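Local coordinates for CRISPR-associated protein CasA/Cse1 (Thermus thermophilus, PDB 4AN8), which serves as a subunit of the Cascade ribonucleoprotein complex, which uses CRISPR RNA to recognise foreign DNA in bacterial adaptive immunity, at residues Pro442-Arg447 and Ala452-Trp457; Arg301-Asp306 and Glu361-Pro366; Leu203-Val208 and Glu326-Glu331. All blocks are in the same frame, centred on the assembly; numbering follows the deposited sequence. Where two conformers were deposited one is given.

In the fold
Leu203-Val208, on helix 199-206, comes first in the chain. Arg301-Asp306 follows, in the loop after strand 292-294. Glu326-Glu331 on helix 320-333 then closes interaction 3. Glu361-Pro366, at the end of strand 354-364, closes interaction 2. These two loops therefore cross. Interaction 1 comes later, in series, and closes a short hairpin between helices 429-446 and 453-476. Interaction 2 lies between the other two in space. Its Pro364 and Pro366 pack on Phe445 of interaction 1, and its Leu365 O probably bonds to Gln329 NE2 of interaction 3. Together they link helix 199-206, the three-stranded sheet and the C-terminal helices.

Interaction 1: residues Pro442-Arg447 and Ala452-Trp457; sequences PRFFAR and ASLDLW
Phe444 meets Trp457 where two consecutive helices come together. Phe444 CB lies 3.6 Å from CE3 of Trp457. The ring centre of Phe444 is 4.9 Å from that of the five-membered ring of Trp457. Their planes stand at 42°, an oblique meeting. The CG-CD2 side of the indole lies over one face of the Phe444 ring, toward its rim. The ring edge of Phe444 reaches the backbone of the second helix, with CD1 3.5 Å from Ser453 O. That oxygen also accepts the helix bond from Trp457 N. Leu454 CD1 adds an apolar contact to Phe444 CE1 at 4.3 Å. With chi1 at 164°, the Phe444 ring swings away from its own N and reaches helix 453-476. The two short helical segments run antiparallel, with their axes 9.4 Å apart at an angle of 172°. This is a helical hairpin of the C-terminal helical bundle of Cse1, with helix 372-403 beside it. Near the connection between the helices, Arg447 O lies 3.2 Å from Ser453 CB. The hydroxyl of Ser453 is bonded to Glu450 O, within the connecting turn. Helix 372-403 covers the next layer. Ala381 O bonds to Trp457 NE1 and helps fix the indole, while the Ala381 side chain touches Phe444. Leu454 rests on Asn377 and Lys380, and Trp457 also touches Ala385.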
ATOM      1  N   PRO A 442      15.422   1.817   9.765  1.00 36.44           N
ATOM      2  CA  PRO A 442      15.837   0.714   8.878  1.00 36.44           C
ATOM      3  C   PRO A 442      17.053  -0.049   9.377  1.00 36.44           C
ATOM      4  O   PRO A 442      17.092  -1.270   9.211  1.00 36.44           O
ATOM      5  CB  PRO A 442      16.185   1.414   7.566  1.00 36.08           C
ATOM      6  CG  PRO A 442      15.323   2.653   7.575  1.00 36.08           C
ATOM      7  CD  PRO A 442      15.145   3.060   9.021  1.00 36.08           C
ATOM      8  N   ARG A 443      18.029   0.653   9.953  1.00 37.88           N
ATOM      9  CA  ARG A 443      19.260   0.026  10.450  1.00 37.88           C
ATOM     10  C   ARG A 443      18.928  -0.881  11.616  1.00 37.88           C
ATOM     11  O   ARG A 443      19.329  -2.034  11.651  1.00 37.88           O
ATOM     12  CB  ARG A 443      20.271   1.077  10.904  1.00 79.09           C
ATOM     13  CG  ARG A 443      20.445   2.254   9.966  1.00 79.09           C
ATOM     14  CD  ARG A 443      21.665   3.075  10.373  1.00 79.09           C
ATOM     15  NE  ARG A 443      21.806   3.149  11.829  1.00 79.09           N
ATOM     16  CZ  ARG A 443      21.590   4.244  12.553  1.00 79.09           C
ATOM     17  NH1 ARG A 443      21.235   5.376  11.955  1.00 79.09           N
ATOM     18  NH2 ARG A 443      21.739   4.211  13.874  1.00 79.09           N
ATOM     19  N   PHE A 444      18.175  -0.356  12.572  1.00 26.81           N
ATOM     20  CA  PHE A 444      17.697  -1.185  13.671  1.00 26.81           C
ATOM     21  C   PHE A 444      16.849  -2.355  13.144  1.00 26.81           C
ATOM     22  O   PHE A 444      17.073  -3.509  13.512  1.00 26.81           O
ATOM     23  CB  PHE A 444      16.871  -0.355  14.648  1.00 29.26           C
ATOM     24  CG  PHE A 444      16.034  -1.190  15.569  1.00 29.26           C
ATOM     25  CD1 PHE A 444      16.589  -1.743  16.723  1.00 29.26           C
ATOM     26  CD2 PHE A 444      14.710  -1.459  15.268  1.00 29.26           C
ATOM     27  CE1 PHE A 444      15.824  -2.535  17.565  1.00 29.26           C
ATOM     28  CE2 PHE A 444      13.944  -2.243  16.092  1.00 29.26           C
ATOM     29  CZ  PHE A 444      14.495  -2.797  17.239  1.00 29.26           C
ATOM     30  N   PHE A 445      15.888  -2.047  12.269  1.00 28.37           N
ATOM     31  CA  PHE A 445      14.919  -3.042  11.807  1.00 28.37           C
ATOM     32  C   PHE A 445      15.605  -4.236  11.166  1.00 28.37           C
ATOM     33  O   PHE A 445      15.245  -5.388  11.432  1.00 28.37           O
ATOM     34  CB  PHE A 445      13.909  -2.434  10.821  1.00 27.31           C
ATOM     35  CG  PHE A 445      12.638  -3.244  10.668  1.00 27.31           C
ATOM     36  CD1 PHE A 445      11.943  -3.689  11.787  1.00 27.31           C
ATOM     37  CD2 PHE A 445      12.135  -3.551   9.409  1.00 27.31           C
ATOM     38  CE1 PHE A 445      10.770  -4.413  11.652  1.00 27.31           C
ATOM     39  CE2 PHE A 445      10.961  -4.274   9.273  1.00 27.31           C
ATOM     40  CZ  PHE A 445      10.280  -4.710  10.401  1.00 27.31           C
ATOM     41  N   ALA A 446      16.601  -3.967  10.333  1.00 34.81           N
ATOM     42  CA  ALA A 446      17.349  -5.053   9.721  1.00 34.81           C
ATOM     43  C   ALA A 446      18.001  -5.986  10.764  1.00 34.81           C
ATOM     44  O   ALA A 446      18.299  -7.142  10.461  1.00 34.81           O
ATOM     45  CB  ALA A 446      18.391  -4.499   8.755  1.00 24.51           C
ATOM     46  N   ARG A 447      18.212  -5.503  11.989  1.00 39.97           N
ATOM     47  CA  ARG A 447      18.880  -6.329  13.002  1.00 39.97           C
ATOM     48  C   ARG A 447      17.961  -6.716  14.164  1.00 39.97           C
ATOM     49  O   ARG A 447      18.421  -7.039  15.256  1.00 39.97           O
ATOM     50  CB  ARG A 447      20.141  -5.634  13.519  1.00 80.34           C
ATOM     51  CG  ARG A 447      21.126  -5.256  12.427  1.00 80.34           C
ATOM     52  CD  ARG A 447      22.399  -4.649  12.997  1.00 80.34           C
ATOM     53  NE  ARG A 447      23.015  -3.701  12.070  1.00 80.34           N
ATOM     54  CZ  ARG A 447      24.120  -3.003  12.328  1.00 80.34           C
ATOM     55  NH1 ARG A 447      24.741  -3.149  13.497  1.00 80.34           N
ATOM     56  NH2 ARG A 447      24.604  -2.157  11.420  1.00 80.34           N
ATOM     57  N   ALA A 452      21.711  -7.507  20.619  1.00 53.86           N
ATOM     58  CA  ALA A 452      22.506  -6.289  20.544  1.00 53.86           C
ATOM     59  C   ALA A 452      21.722  -5.076  20.025  1.00 53.86           C
ATOM     60  O   ALA A 452      22.107  -3.928  20.258  1.00 53.86           O
ATOM     61  CB  ALA A 452      23.728  -6.530  19.651  1.00 36.73           C
ATOM     62  N   SER A 453      20.637  -5.335  19.307  1.00 46.62           N
ATOM     63  CA  SER A 453      19.989  -4.294  18.504  1.00 46.62           C
ATOM     64  C   SER A 453      19.301  -3.203  19.330  1.00 46.62           C
ATOM     65  O   SER A 453      19.250  -2.059  18.907  1.00 46.62           O
ATOM     66  CB  SER A 453      18.996  -4.915  17.514  1.00 44.85           C
ATOM     67  OG  SER A 453      17.910  -5.509  18.203  1.00 44.85           O
ATOM     68  N   LEU A 454      18.770  -3.554  20.497  1.00 42.06           N
ATOM     69  CA  LEU A 454      18.149  -2.556  21.368  1.00 42.06           C
ATOM     70  C   LEU A 454      19.137  -1.459  21.705  1.00 42.06           C
ATOM     71  O   LEU A 454      18.778  -0.276  21.762  1.00 42.06           O
ATOM     72  CB  LEU A 454      17.656  -3.175  22.671  1.00 50.64           C
ATOM     73  CG  LEU A 454      16.234  -3.720  22.726  1.00 50.64           C
ATOM     74  CD1 LEU A 454      15.288  -2.936  21.805  1.00 50.64           C
ATOM     75  CD2 LEU A 454      16.241  -5.208  22.402  1.00 50.64           C
ATOM     76  N   ASP A 455      20.385  -1.861  21.919  1.00 52.30           N
ATOM     77  CA  ASP A 455      21.434  -0.927  22.291  1.00 52.30           C
ATOM     78  C   ASP A 455      21.698   0.072  21.178  1.00 52.30           C
ATOM     79  O   ASP A 455      21.837   1.267  21.434  1.00 52.30           O
ATOM     80  CB  ASP A 455      22.716  -1.673  22.668  1.00 73.64           C
ATOM     81  CG  ASP A 455      22.529  -2.564  23.886  1.00 73.64           C
ATOM     82  OD1 ASP A 455      21.861  -2.131  24.853  1.00 73.64           O
ATOM     83  OD2 ASP A 455      23.043  -3.703  23.868  1.00 73.64           O
ATOM     84  N   LEU A 456      21.764  -0.407  19.943  1.00 43.46           N
ATOM     85  CA  LEU A 456      21.908   0.499  18.812  1.00 43.46           C
ATOM     86  C   LEU A 456      20.739   1.483  18.796  1.00 43.46           C
ATOM     87  O   LEU A 456      20.910   2.669  18.521  1.00 43.46           O
ATOM     88  CB  LEU A 456      21.976  -0.273  17.492  1.00102.24           C
ATOM     89  CG  LEU A 456      23.306  -0.966  17.190  1.00102.24           C
ATOM     90  CD1 LEU A 456      24.464   0.022  17.305  1.00102.24           C
ATOM     91  CD2 LEU A 456      23.531  -2.177  18.093  1.00102.24           C
ATOM     92  N   TRP A 457      19.550   0.991  19.123  1.00 35.57           N
ATOM     93  CA  TRP A 457      18.356   1.813  19.044  1.00 35.57           C
ATOM     94  C   TRP A 457      18.438   2.913  20.092  1.00 35.57           C
ATOM     95  O   TRP A 457      18.152   4.084  19.804  1.00 35.57           O
ATOM     96  CB  TRP A 457      17.120   0.945  19.263  1.00 28.40           C
ATOM     97  CG  TRP A 457      15.817   1.650  19.075  1.00 28.40           C
ATOM     98  CD1 TRP A 457      14.827   1.770  19.991  1.00 28.40           C
ATOM     99  CD2 TRP A 457      15.349   2.308  17.883  1.00 28.40           C
ATOM    100  NE1 TRP A 457      13.771   2.463  19.460  1.00 28.40           N
ATOM    101  CE2 TRP A 457      14.066   2.812  18.168  1.00 28.40           C
ATOM    102  CE3 TRP A 457      15.898   2.530  16.612  1.00 28.40           C
ATOM    103  CZ2 TRP A 457      13.309   3.518  17.229  1.00 28.40           C
ATOM    104  CZ3 TRP A 457      15.161   3.247  15.682  1.00 28.40           C
ATOM    105  CH2 TRP A 457      13.873   3.731  15.997  1.00 28.40           C
TER

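Interaction 2: residues Arg301-Asp306 and Glu361-Pro366; sequences RSFWRD and EVYPLP
Tyr363 and Glu361 reach from a strand to Phe303 and Trp304 on a short 3-10 turn. The contacts between the two segments are van der Waals. Trp304 CB lies 4.0 Å from CE1 of Tyr363. The phenol oxygen sits at the edge of the indole, near its plane, with OH 3.8 Å from Trp304 CD1. The Trp304 and Tyr363 side chains cross at about a right angle. Glu361 OE1 packs 3.2 Å from Phe303 CB, with the carboxylate turned 56° from the phenyl plane.

Hydrogen bonds and salt bridges lie within each segment or lead outward. Tyr363 OH donates to Glu361 OE1 at 2.8 Å, arriving from above the carboxylate plane. Arg359 pairs with the other carboxylate oxygen. On the turn, Arg301 NH2 forms a salt bridge to Asp306 OD1 at 3.2 Å, and Arg285 also pairs with that oxygen. Asp438 OD1 bonds to both Trp304 NE1 and Ser302 OG, tying the turn to helix 429-446.

Aromatic contacts extend the cluster. Trp304 stacks on Phe441, and Tyr363 meets Phe307 edge-to-face. Trp304 also rests on Trp434 and Leu437 of that helix, and Phe303 on Val345 of the sheet. Strand 354-364 is an outer strand of a three-stranded antiparallel sheet, so the arrangement is a 3-10 turn packed between that sheet and helix 429-446.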
ATOM      1  N   ARG A 301       2.316  10.939  11.115  1.00 42.73           N
ATOM      2  CA  ARG A 301       2.833   9.822  11.901  1.00 42.73           C
ATOM      3  C   ARG A 301       3.584   8.758  11.079  1.00 42.73           C
ATOM      4  O   ARG A 301       3.027   8.132  10.191  1.00 42.73           O
ATOM      5  CB  ARG A 301       1.681   9.185  12.679  1.00 47.79           C
ATOM      6  CG  ARG A 301       2.009   7.913  13.423  1.00 47.79           C
ATOM      7  CD  ARG A 301       0.722   7.262  13.906  1.00 47.79           C
ATOM      8  NE  ARG A 301       0.959   5.977  14.553  1.00 47.79           N
ATOM      9  CZ  ARG A 301       1.285   5.835  15.831  1.00 47.79           C
ATOM     10  NH1 ARG A 301       1.406   6.907  16.600  1.00 47.79           N
ATOM     11  NH2 ARG A 301       1.485   4.624  16.341  1.00 47.79           N
ATOM     12  N   SER A 302       4.851   8.548  11.408  1.00 27.66           N
ATOM     13  CA  SER A 302       5.682   7.535  10.760  1.00 27.66           C
ATOM     14  C   SER A 302       5.017   6.172  10.768  1.00 27.66           C
ATOM     15  O   SER A 302       4.548   5.710  11.799  1.00 27.66           O
ATOM     16  CB  SER A 302       7.047   7.432  11.463  1.00 38.69           C
ATOM     17  OG  SER A 302       7.841   8.582  11.225  1.00 38.69           O
ATOM     18  N   PHE A 303       5.002   5.512   9.618  1.00 19.07           N
ATOM     19  CA  PHE A 303       4.292   4.252   9.494  1.00 19.07           C
ATOM     20  C   PHE A 303       4.855   3.095  10.348  1.00 19.07           C
ATOM     21  O   PHE A 303       4.102   2.290  10.897  1.00 19.07           O
ATOM     22  CB  PHE A 303       4.207   3.825   8.029  1.00 22.30           C
ATOM     23  CG  PHE A 303       3.330   2.646   7.822  1.00 22.30           C
ATOM     24  CD1 PHE A 303       1.979   2.728   8.105  1.00 22.30           C
ATOM     25  CD2 PHE A 303       3.860   1.430   7.410  1.00 22.30           C
ATOM     26  CE1 PHE A 303       1.143   1.591   7.928  1.00 22.30           C
ATOM     27  CE2 PHE A 303       3.051   0.309   7.241  1.00 22.30           C
ATOM     28  CZ  PHE A 303       1.696   0.384   7.501  1.00 22.30           C
ATOM     29  N   TRP A 304       6.173   3.007  10.452  1.00 21.87           N
ATOM     30  CA  TRP A 304       6.804   1.916  11.185  1.00 21.87           C
ATOM     31  C   TRP A 304       6.385   1.923  12.654  1.00 21.87           C
ATOM     32  O   TRP A 304       6.567   0.931  13.370  1.00 21.87           O
ATOM     33  CB  TRP A 304       8.340   1.941  11.039  1.00 28.16           C
ATOM     34  CG  TRP A 304       8.968   3.275  11.357  1.00 28.16           C
ATOM     35  CD1 TRP A 304       9.247   4.273  10.476  1.00 28.16           C
ATOM     36  CD2 TRP A 304       9.363   3.758  12.648  1.00 28.16           C
ATOM     37  NE1 TRP A 304       9.804   5.349  11.127  1.00 28.16           N
ATOM     38  CE2 TRP A 304       9.897   5.054  12.465  1.00 28.16           C
ATOM     39  CE3 TRP A 304       9.343   3.215  13.932  1.00 28.16           C
ATOM     40  CZ2 TRP A 304      10.386   5.830  13.534  1.00 28.16           C
ATOM     41  CZ3 TRP A 304       9.848   3.984  14.998  1.00 28.16           C
ATOM     42  CH2 TRP A 304      10.350   5.278  14.785  1.00 28.16           C
ATOM     43  N   ARG A 305       5.817   3.038  13.095  1.00 28.55           N
ATOM     44  CA  ARG A 305       5.342   3.148  14.468  1.00 28.55           C
ATOM     45  C   ARG A 305       4.216   2.177  14.780  1.00 28.55           C
ATOM     46  O   ARG A 305       3.942   1.898  15.936  1.00 28.55           O
ATOM     47  CB  ARG A 305       4.868   4.560  14.755  1.00 33.64           C
ATOM     48  CG  ARG A 305       5.998   5.512  14.974  1.00 33.64           C
ATOM     49  CD  ARG A 305       5.606   6.426  16.088  1.00 33.64           C
ATOM     50  NE  ARG A 305       5.418   7.764  15.609  1.00 33.64           N
ATOM     51  CZ  ARG A 305       4.839   8.731  16.302  1.00 33.64           C
ATOM     52  NH1 ARG A 305       4.355   8.515  17.521  1.00 33.64           N
ATOM     53  NH2 ARG A 305       4.738   9.920  15.742  1.00 33.64           N
ATOM     54  N   ASP A 306       3.558   1.672  13.746  1.00 25.64           N
ATOM     55  CA  ASP A 306       2.512   0.675  13.934  1.00 25.64           C
ATOM     56  C   ASP A 306       3.019  -0.763  13.800  1.00 25.64           C
ATOM     57  O   ASP A 306       2.216  -1.693  13.880  1.00 25.64           O
ATOM     58  CB  ASP A 306       1.362   0.909  12.940  1.00 35.34           C
ATOM     59  CG  ASP A 306       0.621   2.196  13.205  1.00 35.34           C
ATOM     60  OD1 ASP A 306       0.255   2.448  14.363  1.00 35.34           O
ATOM     61  OD2 ASP A 306       0.424   2.988  12.264  1.00 35.34           O
ATOM     62  N   GLU A 361       6.712   3.409   0.795  1.00 26.09           N
ATOM     63  CA  GLU A 361       7.768   3.245   1.788  1.00 26.09           C
ATOM     64  C   GLU A 361       8.539   1.937   1.625  1.00 26.09           C
ATOM     65  O   GLU A 361       7.976   0.922   1.261  1.00 26.09           O
ATOM     66  CB  GLU A 361       7.228   3.419   3.200  1.00 42.59           C
ATOM     67  CG  GLU A 361       7.451   4.819   3.682  1.00 42.59           C
ATOM     68  CD  GLU A 361       6.410   5.275   4.655  1.00 42.59           C
ATOM     69  OE1 GLU A 361       6.097   4.503   5.597  1.00 42.59           O
ATOM     70  OE2 GLU A 361       5.910   6.410   4.468  1.00 42.59           O
ATOM     71  N   VAL A 362       9.840   1.985   1.870  1.00 24.70           N
ATOM     72  CA  VAL A 362      10.676   0.823   1.693  1.00 24.70           C
ATOM     73  C   VAL A 362      11.356   0.482   3.025  1.00 24.70           C
ATOM     74  O   VAL A 362      11.899   1.361   3.707  1.00 24.70           O
ATOM     75  CB  VAL A 362      11.722   1.058   0.586  1.00 26.43           C
ATOM     76  CG1 VAL A 362      12.488  -0.221   0.293  1.00 26.43           C
ATOM     77  CG2 VAL A 362      11.045   1.557  -0.675  1.00 26.43           C
ATOM     78  N   TYR A 363      11.301  -0.788   3.410  1.00 24.01           N
ATOM     79  CA  TYR A 363      11.929  -1.230   4.654  1.00 24.01           C
ATOM     80  C   TYR A 363      12.690  -2.506   4.378  1.00 24.01           C
ATOM     81  O   TYR A 363      12.357  -3.236   3.448  1.00 24.01           O
ATOM     82  CB  TYR A 363      10.890  -1.503   5.736  1.00 26.24           C
ATOM     83  CG  TYR A 363      10.095  -0.292   6.117  1.00 26.24           C
ATOM     84  CD1 TYR A 363      10.614   0.639   7.002  1.00 26.24           C
ATOM     85  CD2 TYR A 363       8.842  -0.058   5.569  1.00 26.24           C
ATOM     86  CE1 TYR A 363       9.915   1.764   7.338  1.00 26.24           C
ATOM     87  CE2 TYR A 363       8.119   1.074   5.902  1.00 26.24           C
ATOM     88  CZ  TYR A 363       8.660   1.985   6.787  1.00 26.24           C
ATOM     89  OH  TYR A 363       7.962   3.115   7.145  1.00 26.24           O
ATOM     90  N   PRO A 364      13.729  -2.778   5.177  1.00 27.73           N
ATOM     91  CA  PRO A 364      14.285  -4.127   5.088  1.00 27.73           C
ATOM     92  C   PRO A 364      13.220  -5.121   5.519  1.00 27.73           C
ATOM     93  O   PRO A 364      12.232  -4.734   6.155  1.00 27.73           O
ATOM     94  CB  PRO A 364      15.464  -4.107   6.077  1.00 29.72           C
ATOM     95  CG  PRO A 364      15.325  -2.859   6.863  1.00 29.72           C
ATOM     96  CD  PRO A 364      14.505  -1.892   6.058  1.00 29.72           C
ATOM     97  N   LEU A 365      13.395  -6.378   5.138  1.00 28.69           N
ATOM     98  CA  LEU A 365      12.532  -7.451   5.601  1.00 28.69           C
ATOM     99  C   LEU A 365      13.420  -8.466   6.309  1.00 28.69           C
ATOM    100  O   LEU A 365      13.948  -9.390   5.690  1.00 28.69           O
ATOM    101  CB  LEU A 365      11.797  -8.100   4.430  1.00 33.84           C
ATOM    102  CG  LEU A 365      10.472  -8.734   4.808  1.00 33.84           C
ATOM    103  CD1 LEU A 365       9.609  -8.958   3.586  1.00 33.84           C
ATOM    104  CD2 LEU A 365      10.714 -10.045   5.549  1.00 33.84           C
ATOM    105  N   PRO A 366      13.607  -8.278   7.613  1.00 36.78           N
ATOM    106  CA  PRO A 366      14.569  -9.032   8.437  1.00 36.78           C
ATOM    107  C   PRO A 366      14.230 -10.520   8.455  1.00 36.78           C
ATOM    108  O   PRO A 366      13.061 -10.852   8.559  1.00 36.78           O
ATOM    109  CB  PRO A 366      14.381  -8.430   9.831  1.00 28.18           C
ATOM    110  CG  PRO A 366      13.668  -7.087   9.586  1.00 28.18           C
ATOM    111  CD  PRO A 366      12.800  -7.330   8.398  1.00 28.18           C
TER

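Interaction 3: residues Leu203-Val208 and Glu326-Glu331; sequences LLLNLV and ENLQGE
Leu328 points its side chain at Leu204 and Leu205, and a single methyl makes the closest contacts. CD2 of Leu328 lies 4.1 Å from CD2 of Leu205, with the two leucine chains crossing at a slant. The same methyl lies 4.0 Å from the backbone oxygen Leu204 O. A chi1 of -150° turns CG of Leu328 away from the backbone N and carries the methyls across. The backbones come nearest at Leu205 and Leu328, whose CA atoms are 7.2 Å apart. Leu204 O also accepts a hydrogen bond from His324 NE2, one turn earlier on helix 320-333.

The rest of the contact is looser. The side chain of Leu204 comes no nearer than 4.7 Å to Glu326-Glu331. The face of helix 320-333 turned from the leucines, with Glu326 and Gly330, is partly open to solvent.

Neighbouring helices complete the packing. Val77 of helix 74-83 touches both Leu204 and Leu328. Leu64 of helix 50-67 touches Leu203, and Leu61 touches Asn206 and Leu207. Asn206 ND2 bonds to Thr202 O and to Pro194 O of strand 191-195.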
ATOM      1  N   LEU A 203       6.585 -11.393  -7.231  1.00 22.00           N
ATOM      2  CA  LEU A 203       5.348 -12.167  -7.343  1.00 22.00           C
ATOM      3  C   LEU A 203       5.343 -13.382  -6.406  1.00 22.00           C
ATOM      4  O   LEU A 203       4.374 -13.604  -5.687  1.00 22.00           O
ATOM      5  CB  LEU A 203       5.086 -12.602  -8.794  1.00 18.18           C
ATOM      6  CG  LEU A 203       4.791 -11.417  -9.717  1.00 18.18           C
ATOM      7  CD1 LEU A 203       4.574 -11.854 -11.144  1.00 18.18           C
ATOM      8  CD2 LEU A 203       3.587 -10.567  -9.219  1.00 18.18           C
ATOM      9  N   LEU A 204       6.420 -14.163  -6.390  1.00 22.38           N
ATOM     10  CA  LEU A 204       6.491 -15.328  -5.492  1.00 22.38           C
ATOM     11  C   LEU A 204       6.351 -14.978  -3.988  1.00 22.38           C
ATOM     12  O   LEU A 204       5.716 -15.719  -3.221  1.00 22.38           O
ATOM     13  CB  LEU A 204       7.787 -16.114  -5.723  1.00 18.61           C
ATOM     14  CG  LEU A 204       7.906 -16.862  -7.062  1.00 18.61           C
ATOM     15  CD1 LEU A 204       9.337 -17.379  -7.293  1.00 18.61           C
ATOM     16  CD2 LEU A 204       6.888 -18.003  -7.146  1.00 18.61           C
ATOM     17  N   LEU A 205       6.965 -13.860  -3.579  1.00 19.77           N
ATOM     18  CA  LEU A 205       6.908 -13.394  -2.209  1.00 19.77           C
ATOM     19  C   LEU A 205       5.508 -12.922  -1.811  1.00 19.77           C
ATOM     20  O   LEU A 205       5.223 -12.777  -0.625  1.00 19.77           O
ATOM     21  CB  LEU A 205       7.935 -12.284  -1.975  1.00 20.71           C
ATOM     22  CG  LEU A 205       9.406 -12.712  -2.029  1.00 20.71           C
ATOM     23  CD1 LEU A 205      10.319 -11.530  -2.309  1.00 20.71           C
ATOM     24  CD2 LEU A 205       9.800 -13.439  -0.758  1.00 20.71           C
ATOM     25  N   ASN A 206       4.635 -12.700  -2.797  1.00 19.07           N
ATOM     26  CA  ASN A 206       3.267 -12.248  -2.521  1.00 19.07           C
ATOM     27  C   ASN A 206       2.226 -13.309  -2.854  1.00 19.07           C
ATOM     28  O   ASN A 206       1.029 -13.068  -2.681  1.00 19.07           O
ATOM     29  CB  ASN A 206       2.945 -10.954  -3.286  1.00 18.26           C
ATOM     30  CG  ASN A 206       3.646  -9.744  -2.700  1.00 18.26           C
ATOM     31  OD1 ASN A 206       3.097  -9.063  -1.839  1.00 18.26           O
ATOM     32  ND2 ASN A 206       4.883  -9.492  -3.144  1.00 18.26           N
ATOM     33  N   LEU A 207       2.689 -14.476  -3.316  1.00 23.48           N
ATOM     34  CA  LEU A 207       1.773 -15.566  -3.667  1.00 23.48           C
ATOM     35  C   LEU A 207       1.422 -16.429  -2.476  1.00 23.48           C
ATOM     36  O   LEU A 207       1.875 -17.564  -2.368  1.00 23.48           O
ATOM     37  CB  LEU A 207       2.333 -16.458  -4.774  1.00 26.08           C
ATOM     38  CG  LEU A 207       2.162 -15.997  -6.213  1.00 26.08           C
ATOM     39  CD1 LEU A 207       2.870 -16.982  -7.128  1.00 26.08           C
ATOM     40  CD2 LEU A 207       0.697 -15.906  -6.568  1.00 26.08           C
ATOM     41  N   VAL A 208       0.589 -15.879  -1.599  1.00 24.32           N
ATOM     42  CA  VAL A 208       0.119 -16.548  -0.400  1.00 24.32           C
ATOM     43  C   VAL A 208      -0.723 -17.784  -0.762  1.00 24.32           C
ATOM     44  O   VAL A 208      -1.522 -17.741  -1.718  1.00 24.32           O
ATOM     45  CB  VAL A 208      -0.697 -15.543   0.442  1.00 18.32           C
ATOM     46  CG1 VAL A 208      -1.260 -16.194   1.740  1.00 18.32           C
ATOM     47  CG2 VAL A 208       0.175 -14.295   0.749  1.00 18.32           C
ATOM     48  N   GLU A 326       8.033 -13.786   4.881  1.00 32.37           N
ATOM     49  CA  GLU A 326       8.889 -14.119   6.017  0.50 32.37           C
ATOM     50  C   GLU A 326       9.173 -15.627   6.054  1.00 32.37           C
ATOM     51  O   GLU A 326      10.331 -16.044   6.131  1.00 32.37           O
ATOM     52  CB  GLU A 326       8.248 -13.645   7.322  0.50 39.46           C
ATOM     53  CG  GLU A 326       9.234 -13.334   8.436  0.50 39.46           C
ATOM     54  CD  GLU A 326       9.407 -14.481   9.426  0.50 39.46           C
ATOM     55  OE1 GLU A 326       8.790 -15.554   9.236  0.50 39.46           O
ATOM     56  OE2 GLU A 326      10.157 -14.297  10.405  0.50 39.46           O
ATOM     57  N   ASN A 327       8.125 -16.441   5.980  1.00 36.43           N
ATOM     58  CA  ASN A 327       8.278 -17.892   5.967  1.00 36.43           C
ATOM     59  C   ASN A 327       9.133 -18.366   4.780  1.00 36.43           C
ATOM     60  O   ASN A 327      10.104 -19.112   4.948  1.00 36.43           O
ATOM     61  CB  ASN A 327       6.903 -18.557   5.969  1.00 40.52           C
ATOM     62  CG  ASN A 327       6.980 -20.069   5.977  1.00 40.52           C
ATOM     63  OD1 ASN A 327       6.523 -20.726   5.037  1.00 40.52           O
ATOM     64  ND2 ASN A 327       7.550 -20.637   7.047  1.00 40.52           N
ATOM     65  N   LEU A 328       8.789 -17.911   3.582  1.00 29.55           N
ATOM     66  CA  LEU A 328       9.610 -18.202   2.426  1.00 29.55           C
ATOM     67  C   LEU A 328      11.079 -17.813   2.656  1.00 29.55           C
ATOM     68  O   LEU A 328      11.995 -18.530   2.245  1.00 29.55           O
ATOM     69  CB  LEU A 328       9.069 -17.485   1.187  1.00 39.13           C
ATOM     70  CG  LEU A 328       9.342 -18.200  -0.131  1.00 39.13           C
ATOM     71  CD1 LEU A 328       8.662 -19.583  -0.124  1.00 39.13           C
ATOM     72  CD2 LEU A 328       8.856 -17.362  -1.329  1.00 39.13           C
ATOM     73  N   GLN A 329      11.313 -16.676   3.296  1.00 33.45           N
ATOM     74  CA  GLN A 329      12.689 -16.227   3.462  1.00 33.45           C
ATOM     75  C   GLN A 329      13.479 -17.189   4.349  1.00 33.45           C
ATOM     76  O   GLN A 329      14.663 -17.434   4.117  1.00 33.45           O
ATOM     77  CB  GLN A 329      12.748 -14.803   4.010  1.00 34.60           C
ATOM     78  CG  GLN A 329      14.175 -14.278   4.147  1.00 34.60           C
ATOM     79  CD  GLN A 329      14.221 -12.786   4.441  1.00 34.60           C
ATOM     80  OE1 GLN A 329      14.863 -12.031   3.720  1.00 34.60           O
ATOM     81  NE2 GLN A 329      13.522 -12.354   5.486  1.00 34.60           N
ATOM     82  N   GLY A 330      12.814 -17.733   5.363  1.00 42.01           N
ATOM     83  CA  GLY A 330      13.412 -18.748   6.213  1.00 42.01           C
ATOM     84  C   GLY A 330      13.766 -20.019   5.452  1.00 42.01           C
ATOM     85  O   GLY A 330      14.878 -20.526   5.564  1.00 42.01           O
ATOM     86  N   GLU A 331      12.820 -20.521   4.665  1.00 42.41           N
ATOM     87  CA  GLU A 331      13.029 -21.733   3.873  1.00 42.41           C
ATOM     88  C   GLU A 331      14.123 -21.567   2.802  1.00 42.41           C
ATOM     89  O   GLU A 331      14.827 -22.521   2.462  1.00 42.41           O
ATOM     90  CB  GLU A 331      11.711 -22.206   3.253  1.00 58.95           C
ATOM     91  CG  GLU A 331      10.619 -22.512   4.279  1.00 58.95           C
ATOM     92  CD  GLU A 331      10.916 -23.754   5.116  1.00 58.95           C
ATOM     93  OE1 GLU A 331      11.077 -24.844   4.524  1.00 58.95           O
ATOM     94  OE2 GLU A 331      10.985 -23.648   6.364  1.00 58.95           O
TER